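PDB 5VIA: pseudoperoxidase from Leishmania major, which binds heme b, its iron held by two axial protein ligands, and belongs to the peroxidase family, its own peroxidase activity being uncertain. Local coordinates for residues 51-55 with 56-60; 133-136 with 137-141. All blocks are in the same frame, centred on the assembly; numbering follows the deposited sequence.

Interaction 1. Residues 51-55 with 56-60. With HEM (protoporphyrin IX containing Fe), chain B.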
loop_
_atom_site.group_PDB
_atom_site.type_symbol
_atom_site.label_atom_id
_atom_site.label_comp_id
_atom_site.label_asym_id
_atom_site.label_seq_id
_atom_site.Cartn_x
_atom_site.Cartn_y
_atom_site.Cartn_z
ATOM N N PHE A 51 -3.177 -1.023 13.791
ATOM C CA PHE A 51 -1.905 -0.376 13.533
ATOM C C PHE A 51 -2.036 0.930 12.734
ATOM O O PHE A 51 -1.288 1.121 11.768
ATOM C CB PHE A 51 -0.975 -1.330 12.770
ATOM C CG PHE A 51 -0.607 -2.582 13.545
ATOM C CD1 PHE A 51 0.274 -2.517 14.612
ATOM C CD2 PHE A 51 -1.132 -3.816 13.187
ATOM C CE1 PHE A 51 0.619 -3.661 15.323
ATOM C CE2 PHE A 51 -0.795 -4.971 13.890
ATOM C CZ PHE A 51 0.076 -4.897 14.958
ATOM N N PRO A 52 -2.953 1.840 13.142
ATOM C CA PRO A 52 -2.926 3.127 12.441
ATOM C C PRO A 52 -1.592 3.796 12.743
ATOM O O PRO A 52 -1.136 3.723 13.892
ATOM C CB PRO A 52 -4.061 3.913 13.112
ATOM C CG PRO A 52 -4.145 3.352 14.505
ATOM C CD PRO A 52 -3.848 1.876 14.318
ATOM N N ALA A 53 -0.971 4.425 11.746
ATOM C CA ALA A 53 0.336 5.051 11.960
ATOM C C ALA A 53 0.236 6.554 12.161
ATOM O O ALA A 53 -0.629 7.215 11.580
ATOM C CB ALA A 53 1.293 4.734 10.810
ATOM N N GLU A 54 1.146 7.080 12.973
ATOM C CA GLU A 54 1.274 8.508 13.181
ATOM C C GLU A 54 2.478 9.005 12.378
ATOM O O GLU A 54 2.511 10.153 11.919
ATOM C CB GLU A 54 1.464 8.782 14.676
ATOM C CG GLU A 54 1.084 10.175 15.111
ATOM C CD GLU A 54 -0.266 10.598 14.567
ATOM O OE1 GLU A 54 -1.254 9.844 14.735
ATOM O OE2 GLU A 54 -0.331 11.686 13.958
ATOM N N THR A 55 3.450 8.114 12.181
ATOM C CA THR A 55 4.691 8.457 11.485
ATOM C C THR A 55 5.085 7.404 10.437
ATOM O O THR A 55 4.906 6.193 10.655
ATOM C CB THR A 55 5.846 8.659 12.508
ATOM O OG1 THR A 55 7.075 8.905 11.821
ATOM C CG2 THR A 55 6.011 7.414 13.388
ATOM N N VAL A 56 5.622 7.855 9.300
ATOM C CA VAL A 56 6.119 6.921 8.282
ATOM C C VAL A 56 7.363 6.165 8.734
ATOM O O VAL A 56 7.784 5.199 8.082
ATOM C CB VAL A 56 6.385 7.607 6.907
ATOM C CG1 VAL A 56 5.104 8.230 6.365
ATOM C CG2 VAL A 56 7.498 8.656 7.016
ATOM N N ASP A 57 7.954 6.590 9.849
ATOM C CA ASP A 57 9.002 5.794 10.471
ATOM C C ASP A 57 8.465 4.393 10.788
ATOM O O ASP A 57 9.228 3.421 10.822
ATOM C CB ASP A 57 9.526 6.472 11.737
ATOM C CG ASP A 57 10.635 7.471 11.444
ATOM O OD1 ASP A 57 11.230 7.379 10.345
ATOM O OD2 ASP A 57 10.919 8.333 12.311
ATOM N N GLU A 58 7.154 4.288 10.992
ATOM C CA GLU A 58 6.517 2.982 11.228
ATOM C C GLU A 58 5.995 2.346 9.936
ATOM O O GLU A 58 6.416 1.253 9.567
ATOM C CB GLU A 58 5.386 3.099 12.254
ATOM C CG GLU A 58 4.767 1.747 12.653
ATOM C CD GLU A 58 3.705 1.897 13.731
ATOM O OE1 GLU A 58 2.602 2.386 13.404
ATOM O OE2 GLU A 58 3.974 1.542 14.902
ATOM N N SER A 59 5.072 3.033 9.260
ATOM C CA SER A 59 4.570 2.605 7.962
ATOM C C SER A 59 3.808 3.752 7.348
ATOM O O SER A 59 3.639 4.793 7.989
ATOM C CB SER A 59 3.623 1.406 8.105
ATOM O OG SER A 59 2.352 1.844 8.547
ATOM N N CYS A 60 3.330 3.577 6.121
ATOM C CA CYS A 60 2.549 4.633 5.487
ATOM C C CYS A 60 1.057 4.535 5.807
ATOM O O CYS A 60 0.233 5.166 5.139
ATOM C CB CYS A 60 2.765 4.645 3.973
ATOM S SG CYS A 60 2.197 3.134 3.173
HETATM C CHA HEM B . 4.197 5.108 0.161
HETATM C CHB HEM B . 6.690 3.378 3.976
HETATM C CHC HEM B . 3.861 -0.566 3.831
HETATM C CHD HEM B . 1.905 0.850 -0.406
HETATM C C1A HEM B . 5.038 4.994 1.241
HETATM C C2A HEM B . 5.860 6.070 1.751
HETATM C C3A HEM B . 6.541 5.612 2.797
HETATM C C4A HEM B . 6.186 4.209 2.994
HETATM C CMA HEM B . 7.541 6.413 3.651
HETATM C CAA HEM B . 5.885 7.511 1.197
HETATM C CBA HEM B . 4.580 8.132 1.733
HETATM C CGA HEM B . 4.384 9.568 1.300
HETATM O O1A HEM B . 5.229 10.423 1.665
HETATM O O2A HEM B . 3.363 9.862 0.619
HETATM C C1B HEM B . 6.138 2.157 4.308
HETATM C C2B HEM B . 6.542 1.280 5.383
HETATM C C3B HEM B . 5.757 0.193 5.374
HETATM C C4B HEM B . 4.839 0.322 4.244
HETATM C CMB HEM B . 7.665 1.587 6.386
HETATM C CAB HEM B . 5.894 -0.971 6.388
HETATM C CBB HEM B . 4.857 -1.744 6.729
HETATM C C1C HEM B . 3.093 -0.544 2.680
HETATM C C2C HEM B . 2.155 -1.582 2.231
HETATM C C3C HEM B . 1.614 -1.172 1.052
HETATM C C4C HEM B . 2.197 0.122 0.728
HETATM C CMC HEM B . 1.865 -2.887 3.025
HETATM C CAC HEM B . 0.562 -1.799 0.109
HETATM C CBC HEM B . -0.141 -2.898 0.417
HETATM C C1D HEM B . 2.348 2.123 -0.668
HETATM C C2D HEM B . 2.022 2.893 -1.851
HETATM C C3D HEM B . 2.741 4.224 -1.677
HETATM C C4D HEM B . 3.428 4.121 -0.405
HETATM C CMD HEM B . 1.133 2.462 -3.038
HETATM C CAD HEM B . 2.711 5.434 -2.647
HETATM C CBD HEM B . 1.486 6.254 -2.219
HETATM C CGD HEM B . 1.333 7.506 -3.049
HETATM O O1D HEM B . 0.491 8.377 -2.679
HETATM O O2D HEM B . 2.056 7.627 -4.069
HETATM N NA HEM B . 5.265 3.864 2.018
HETATM N NB HEM B . 5.108 1.542 3.629
HETATM N NC HEM B . 3.091 0.481 1.729
HETATM N ND HEM B . 3.188 2.870 0.154
HETATM FE FE HEM B . 4.147 2.234 1.928
HETATM O O HOH W 1 1.357 1.373 11.207
HETATM O O HOH W 2 2.992 5.185 13.974
HETATM O O HOH W 3 8.840 9.731 13.535
#

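Interaction 2. Residues 133-136 with 137-141. With HEM (protoporphyrin IX containing Fe), chain B.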
loop_
_atom_site.group_PDB
_atom_site.type_symbol
_atom_site.label_atom_id
_atom_site.label_comp_id
_atom_site.label_asym_id
_atom_site.label_seq_id
_atom_site.Cartn_x
_atom_site.Cartn_y
_atom_site.Cartn_z
ATOM N N ASN A 133 7.780 2.597 20.509
ATOM C CA ASN A 133 6.682 3.406 19.979
ATOM C C ASN A 133 6.213 2.938 18.605
ATOM O O ASN A 133 5.056 3.138 18.227
ATOM C CB ASN A 133 7.104 4.878 19.912
ATOM C CG ASN A 133 8.615 5.048 19.807
ATOM O OD1 ASN A 133 9.348 4.080 19.579
ATOM N ND2 ASN A 133 9.086 6.280 19.976
ATOM N N VAL A 134 7.122 2.317 17.860
ATOM C CA VAL A 134 6.800 1.805 16.539
ATOM C C VAL A 134 6.840 0.280 16.508
ATOM O O VAL A 134 7.672 -0.347 17.160
ATOM C CB VAL A 134 7.738 2.394 15.465
ATOM C CG1 VAL A 134 7.723 3.918 15.548
ATOM C CG2 VAL A 134 9.151 1.888 15.653
ATOM N N PHE A 135 5.916 -0.315 15.771
ATOM C CA PHE A 135 5.905 -1.762 15.593
ATOM C C PHE A 135 6.802 -2.136 14.425
ATOM O O PHE A 135 6.958 -1.351 13.489
ATOM C CB PHE A 135 4.486 -2.239 15.318
ATOM C CG PHE A 135 3.604 -2.254 16.534
ATOM C CD1 PHE A 135 3.651 -3.319 17.423
ATOM C CD2 PHE A 135 2.721 -1.211 16.785
ATOM C CE1 PHE A 135 2.831 -3.348 18.538
ATOM C CE2 PHE A 135 1.905 -1.230 17.899
ATOM C CZ PHE A 135 1.952 -2.308 18.773
ATOM N N SER A 136 7.406 -3.323 14.480
ATOM C CA SER A 136 8.235 -3.794 13.370
ATOM C C SER A 136 7.377 -4.048 12.135
ATOM O O SER A 136 6.153 -4.231 12.227
ATOM C CB SER A 136 8.985 -5.065 13.754
ATOM O OG SER A 136 8.079 -6.163 13.793
ATOM N N ILE A 137 8.019 -4.065 10.976
ATOM C CA ILE A 137 7.331 -4.343 9.719
ATOM C C ILE A 137 6.659 -5.743 9.666
ATOM O O ILE A 137 5.497 -5.838 9.282
ATOM C CB ILE A 137 8.250 -4.068 8.507
ATOM C CG1 ILE A 137 8.508 -2.558 8.393
ATOM C CG2 ILE A 137 7.635 -4.600 7.217
ATOM C CD1 ILE A 137 9.423 -2.148 7.229
ATOM N N PRO A 138 7.378 -6.820 10.051
ATOM C CA PRO A 138 6.714 -8.134 10.072
ATOM C C PRO A 138 5.496 -8.182 10.990
ATOM O O PRO A 138 4.485 -8.803 10.621
ATOM C CB PRO A 138 7.808 -9.067 10.597
ATOM C CG PRO A 138 9.083 -8.437 10.111
ATOM C CD PRO A 138 8.836 -6.947 10.238
ATOM N N THR A 139 5.577 -7.542 12.157
ATOM C CA THR A 139 4.454 -7.513 13.102
ATOM C C THR A 139 3.208 -6.937 12.437
ATOM O O THR A 139 2.103 -7.493 12.537
ATOM C CB THR A 139 4.803 -6.687 14.350
ATOM O OG1 THR A 139 5.852 -7.347 15.075
ATOM C CG2 THR A 139 3.578 -6.511 15.266
ATOM N N ILE A 140 3.394 -5.827 11.729
ATOM C CA ILE A 140 2.285 -5.190 11.059
ATOM C C ILE A 140 1.776 -6.035 9.897
ATOM O O ILE A 140 0.576 -6.301 9.805
ATOM C CB ILE A 140 2.678 -3.780 10.546
ATOM C CG1 ILE A 140 3.084 -2.893 11.729
ATOM C CG2 ILE A 140 1.521 -3.177 9.780
ATOM C CD1 ILE A 140 3.661 -1.552 11.332
ATOM N N LEU A 141 2.679 -6.456 9.009
ATOM C CA LEU A 141 2.262 -7.109 7.774
ATOM C C LEU A 141 1.614 -8.485 8.008
ATOM O O LEU A 141 0.620 -8.824 7.364
ATOM C CB LEU A 141 3.425 -7.214 6.790
ATOM C CG LEU A 141 4.020 -5.879 6.293
ATOM C CD1 LEU A 141 5.058 -6.120 5.213
ATOM C CD2 LEU A 141 2.936 -4.942 5.774
HETATM C CHA HEM B . 4.197 5.108 0.161
HETATM C CHB HEM B . 6.690 3.378 3.976
HETATM C CHC HEM B . 3.861 -0.566 3.831
HETATM C CHD HEM B . 1.905 0.850 -0.406
HETATM C C1A HEM B . 5.038 4.994 1.241
HETATM C C2A HEM B . 5.860 6.070 1.751
HETATM C C3A HEM B . 6.541 5.612 2.797
HETATM C C4A HEM B . 6.186 4.209 2.994
HETATM C CMA HEM B . 7.541 6.413 3.651
HETATM C CAA HEM B . 5.885 7.511 1.197
HETATM C CBA HEM B . 4.580 8.132 1.733
HETATM C CGA HEM B . 4.384 9.568 1.300
HETATM O O1A HEM B . 5.229 10.423 1.665
HETATM O O2A HEM B . 3.363 9.862 0.619
HETATM C C1B HEM B . 6.138 2.157 4.308
HETATM C C2B HEM B . 6.542 1.280 5.383
HETATM C C3B HEM B . 5.757 0.193 5.374
HETATM C C4B HEM B . 4.839 0.322 4.244
HETATM C CMB HEM B . 7.665 1.587 6.386
HETATM C CAB HEM B . 5.894 -0.971 6.388
HETATM C CBB HEM B . 4.857 -1.744 6.729
HETATM C C1C HEM B . 3.093 -0.544 2.680
HETATM C C2C HEM B . 2.155 -1.582 2.231
HETATM C C3C HEM B . 1.614 -1.172 1.052
HETATM C C4C HEM B . 2.197 0.122 0.728
HETATM C CMC HEM B . 1.865 -2.887 3.025
HETATM C CAC HEM B . 0.562 -1.799 0.109
HETATM C CBC HEM B . -0.141 -2.898 0.417
HETATM C C1D HEM B . 2.348 2.123 -0.668
HETATM C C2D HEM B . 2.022 2.893 -1.851
HETATM C C3D HEM B . 2.741 4.224 -1.677
HETATM C C4D HEM B . 3.428 4.121 -0.405
HETATM C CMD HEM B . 1.133 2.462 -3.038
HETATM C CAD HEM B . 2.711 5.434 -2.647
HETATM C CBD HEM B . 1.486 6.254 -2.219
HETATM C CGD HEM B . 1.333 7.506 -3.049
HETATM O O1D HEM B . 0.491 8.377 -2.679
HETATM O O2D HEM B . 2.056 7.627 -4.069
HETATM N NA HEM B . 5.265 3.864 2.018
HETATM N NB HEM B . 5.108 1.542 3.629
HETATM N NC HEM B . 3.091 0.481 1.729
HETATM N ND HEM B . 3.188 2.870 0.154
HETATM FE FE HEM B . 4.147 2.234 1.928
HETATM O O HOH W 4 7.048 -5.190 17.050
#

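Interaction 1. Residues 51-55 with 56-60
The backbone reverses over V56-D57, between T55 and E58: the carbonyl oxygen of T55 accepts the N-H of E58 at 3.0 Å (N to O) with an angle of 155° at the hydrogen. This i to i+3 bond defines a beta turn of type I/III, both corners helical; the N-H of S59 adds a weak second bond to the same oxygen. An ST turn overlaps it: T55 OG1 accepts D57 N at 3.2 Å. With chi1 at 176°, OG1 is swung beside the carbonyl carbon, on the side where that N-H arrives. A water then links OG1 to D57 OD2, while D57 is also held by T218 and Q217. Inside the loop, the extended E58 side chain runs back toward 51-53, bringing OE1 within 3.7 Å of A53 CB. One water gathers three groups, donating to F51 O and to E58 OE1, each at 2.7 Å, and accepting from S59 OG, which A61 N also reaches. The other carboxylate oxygen forms a salt bridge with R124. Residues 56-60 also face the heme: V56 CB approaches methyl CMA at 3.7 Å, S59 packs on pyrrole B, and C60 SG coordinates the iron at 2.5 Å, H159 NE2 being the other axial ligand.

Interaction 2. Residues 133-136 with 137-141
The F135 ring is met obliquely by T139, whose methyl CG2 comes to 3.9 Å from ring atom CD1. The ring of F51 packs edge-to-face with it, and R124, N125 and P127 also touch this side chain. Nearer the backbone, F135 CB rests on I140 CG1, likewise at 3.9 Å. The heme periphery meets I137 and L141: I137 CG1 lies 3.7 Å from vinyl carbon CAB, and L141 CD2 lies 3.6 Å from methyl CMC. S136 is the N-cap. Its OG and T139 OG1 are hydrogen-bonded at 2.8 Å, and either could be the donor. T139 OG1 sits beside its own backbone N (chi1 -66°), directed back at the helix start, while CG2 is left for the phenyl ring. A water bridges S136 N and T139 OG1. The first helical backbone bond, I140 N to S136 O, measures 3.2 Å with 159° at the hydrogen. The loop after strand 112-113 thus passes into helix 137-142, with I137 against A242 and E243 of helix 241-245.

Interaction 1 precedes interaction 2 along the chain, one in the loop between helices 33-49 and 67-79, the other at the start of helix 137-142. Their centres lie about 9 Å apart, on the same side of the chain's centre. E58 OE2 accepts the N-H of F135 at 2.8 Å, tying the loop directly to the residue before the N-cap. A side-chain contact accompanies this bond: E58 CG is 3.7 Å from I140 CD1. Both reach the same heme, 56-60 at the iron and 137-141 at the periphery, so residues of both contacts line one heme pocket, the first supplying an axial ligand.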